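Local coordinates for protein Can2 (PDB 7BDV) that is a dual-specificity nuclease of type III CRISPR defence that binds the second messenger cyclic tetra-adenylate through its CARF domain, at residues L39-T42 against R48-R51. Sequence-based numbering, arbitrary orientation.
Sequences LLYT and RVQR. With nucleotides of chain E.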
loop_
_atom_site.group_PDB
_atom_site.type_symbol
_atom_site.label_atom_id
_atom_site.label_comp_id
_atom_site.label_asym_id
_atom_site.label_seq_id
_atom_site.Cartn_x
_atom_site.Cartn_y
_atom_site.Cartn_z
ATOM N N LEU A 39 -8.887 11.963 -23.970
ATOM C CA LEU A 39 -8.875 11.166 -22.708
ATOM C C LEU A 39 -10.010 10.124 -22.771
ATOM O O LEU A 39 -11.190 10.508 -22.856
ATOM C CB LEU A 39 -9.056 12.097 -21.510
ATOM C CG LEU A 39 -8.063 13.250 -21.377
ATOM C CD1 LEU A 39 -8.422 14.124 -20.190
ATOM C CD2 LEU A 39 -6.640 12.736 -21.248
ATOM N N LEU A 40 -9.657 8.846 -22.804
ATOM C CA LEU A 40 -10.614 7.729 -22.657
ATOM C C LEU A 40 -10.779 7.425 -21.174
ATOM O O LEU A 40 -9.861 6.800 -20.604
ATOM C CB LEU A 40 -10.083 6.527 -23.431
ATOM C CG LEU A 40 -10.456 6.431 -24.908
ATOM C CD1 LEU A 40 -10.391 7.767 -25.609
ATOM C CD2 LEU A 40 -9.581 5.419 -25.614
ATOM N N TYR A 41 -11.878 7.874 -20.562
ATOM C CA TYR A 41 -12.178 7.628 -19.127
ATOM C C TYR A 41 -13.281 6.567 -19.033
ATOM O O TYR A 41 -13.896 6.248 -20.048
ATOM C CB TYR A 41 -12.537 8.918 -18.393
ATOM C CG TYR A 41 -13.884 9.489 -18.747
ATOM C CD1 TYR A 41 -14.039 10.362 -19.815
ATOM C CD2 TYR A 41 -15.002 9.172 -17.990
ATOM C CE1 TYR A 41 -15.285 10.876 -20.143
ATOM C CE2 TYR A 41 -16.254 9.675 -18.310
ATOM C CZ TYR A 41 -16.395 10.526 -19.392
ATOM O OH TYR A 41 -17.624 11.025 -19.701
ATOM N N THR A 42 -13.512 6.031 -17.840
ATOM C CA THR A 42 -14.498 4.950 -17.621
ATOM C C THR A 42 -15.556 5.439 -16.645
ATOM O O THR A 42 -15.338 6.428 -15.951
ATOM C CB THR A 42 -13.789 3.690 -17.135
ATOM O OG1 THR A 42 -13.182 4.057 -15.909
ATOM C CG2 THR A 42 -12.755 3.191 -18.115
ATOM N N ARG A 48 -10.877 11.395 -12.677
ATOM C CA ARG A 48 -9.527 11.235 -13.291
ATOM C C ARG A 48 -9.306 12.286 -14.387
ATOM O O ARG A 48 -8.165 12.725 -14.570
ATOM C CB ARG A 48 -9.348 9.838 -13.883
ATOM C CG ARG A 48 -9.194 8.788 -12.797
ATOM C CD ARG A 48 -9.261 7.384 -13.324
ATOM N NE ARG A 48 -9.217 6.503 -12.172
ATOM C CZ ARG A 48 -9.476 5.201 -12.205
ATOM N NH1 ARG A 48 -9.783 4.596 -13.344
ATOM N NH2 ARG A 48 -9.393 4.509 -11.073
ATOM N N VAL A 49 -10.353 12.642 -15.114
ATOM C CA VAL A 49 -10.289 13.727 -16.124
ATOM C C VAL A 49 -9.865 15.010 -15.399
ATOM O O VAL A 49 -8.985 15.704 -15.914
ATOM C CB VAL A 49 -11.614 13.876 -16.904
ATOM C CG1 VAL A 49 -11.568 15.069 -17.839
ATOM C CG2 VAL A 49 -11.929 12.611 -17.685
ATOM N N GLN A 50 -10.432 15.280 -14.220
ATOM C CA GLN A 50 -10.190 16.541 -13.448
ATOM C C GLN A 50 -8.753 16.537 -12.902
ATOM O O GLN A 50 -8.054 17.575 -13.005
ATOM C CB GLN A 50 -11.262 16.678 -12.366
ATOM C CG GLN A 50 -11.200 17.934 -11.499
ATOM C CD GLN A 50 -12.439 18.096 -10.631
ATOM O OE1 GLN A 50 -13.576 18.033 -11.110
ATOM N NE2 GLN A 50 -12.249 18.339 -9.340
ATOM N N ARG A 51 -8.284 15.396 -12.387
ATOM C CA ARG A 51 -6.856 15.258 -11.971
ATOM C C ARG A 51 -5.921 15.512 -13.156
ATOM O O ARG A 51 -4.923 16.210 -12.949
ATOM C CB ARG A 51 -6.597 13.902 -11.351
ATOM C CG ARG A 51 -7.304 13.757 -10.015
ATOM C CD ARG A 51 -6.861 12.447 -9.417
ATOM N NE ARG A 51 -7.487 12.160 -8.146
ATOM C CZ ARG A 51 -7.239 11.066 -7.446
ATOM N NH1 ARG A 51 -6.387 10.158 -7.903
ATOM N NH2 ARG A 51 -7.861 10.877 -6.299
ATOM P P A E 4 -5.052 -5.391 -15.952
ATOM O OP1 A E 4 -6.032 -5.622 -17.043
ATOM O OP2 A E 4 -3.565 -5.305 -15.928
ATOM O "O5'" A E 4 -5.621 -3.952 -15.528
ATOM C "C5'" A E 4 -4.976 -3.174 -14.552
ATOM C "C4'" A E 4 -5.187 -1.733 -14.953
ATOM O "O4'" A E 4 -6.614 -1.487 -15.145
ATOM C "C3'" A E 4 -4.718 -0.726 -13.911
ATOM O "O3'" A E 4 -4.024 0.317 -14.614
ATOM C "C2'" A E 4 -6.031 -0.276 -13.274
ATOM O "O2'" A E 4 -5.958 0.967 -12.605
ATOM C "C1'" A E 4 -6.952 -0.287 -14.488
ATOM N N9 A E 4 -8.368 -0.311 -14.197
ATOM C C8 A E 4 -9.050 -1.167 -13.324
ATOM N N7 A E 4 -10.349 -0.926 -13.310
ATOM C C5 A E 4 -10.526 0.144 -14.188
ATOM C C6 A E 4 -11.666 0.885 -14.578
ATOM N N6 A E 4 -12.878 0.625 -14.110
ATOM N N1 A E 4 -11.507 1.919 -15.456
ATOM C C2 A E 4 -10.264 2.182 -15.886
ATOM N N3 A E 4 -9.119 1.547 -15.598
ATOM C C4 A E 4 -9.317 0.537 -14.724
HETATM O O HOH W 1 -10.743 5.614 -15.945
#
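Leu39, near the end of strand 36-41, reaches helix 47-55 through one methyl, its CD1 lying 4.0 Å from CG1 of Val49. The other methyl of that valine serves Tyr41, two residues on: Val49 CG2 sits 3.7 Å from Tyr41 CD1 and almost as near to CB and CG, approaching the ring at a slant. With CG1 of Val49 anti to its backbone N (chi1 175°), one methyl faces Leu39 and the other Tyr41. This is the apolar strand-to-helix packing of a beta-alpha-beta unit completed by strand 62-67, whose Glu65 touches both Val49 and Tyr41.

Past the strand end, Thr42 turns from packing to ligand binding. Its hydroxyl donates to N1 of adenine A4 of chain E (OG1 to N1, 2.8 Å) and accepts from a water 2.9 Å from OG1. The extended Arg48 brings NH1 to the same water, 3.0 Å away, and its guanidinium meets adenine C2 edge-on, with NH1 3.5 Å from that carbon. The contact thus forms part of the cyclic tetra-adenylate site of the CARF domain. Donation to N1 would need that nitrogen unprotonated, as a neutral adenine offers, and the arginine-water chain probably makes the threonine hydroxyl a better donor.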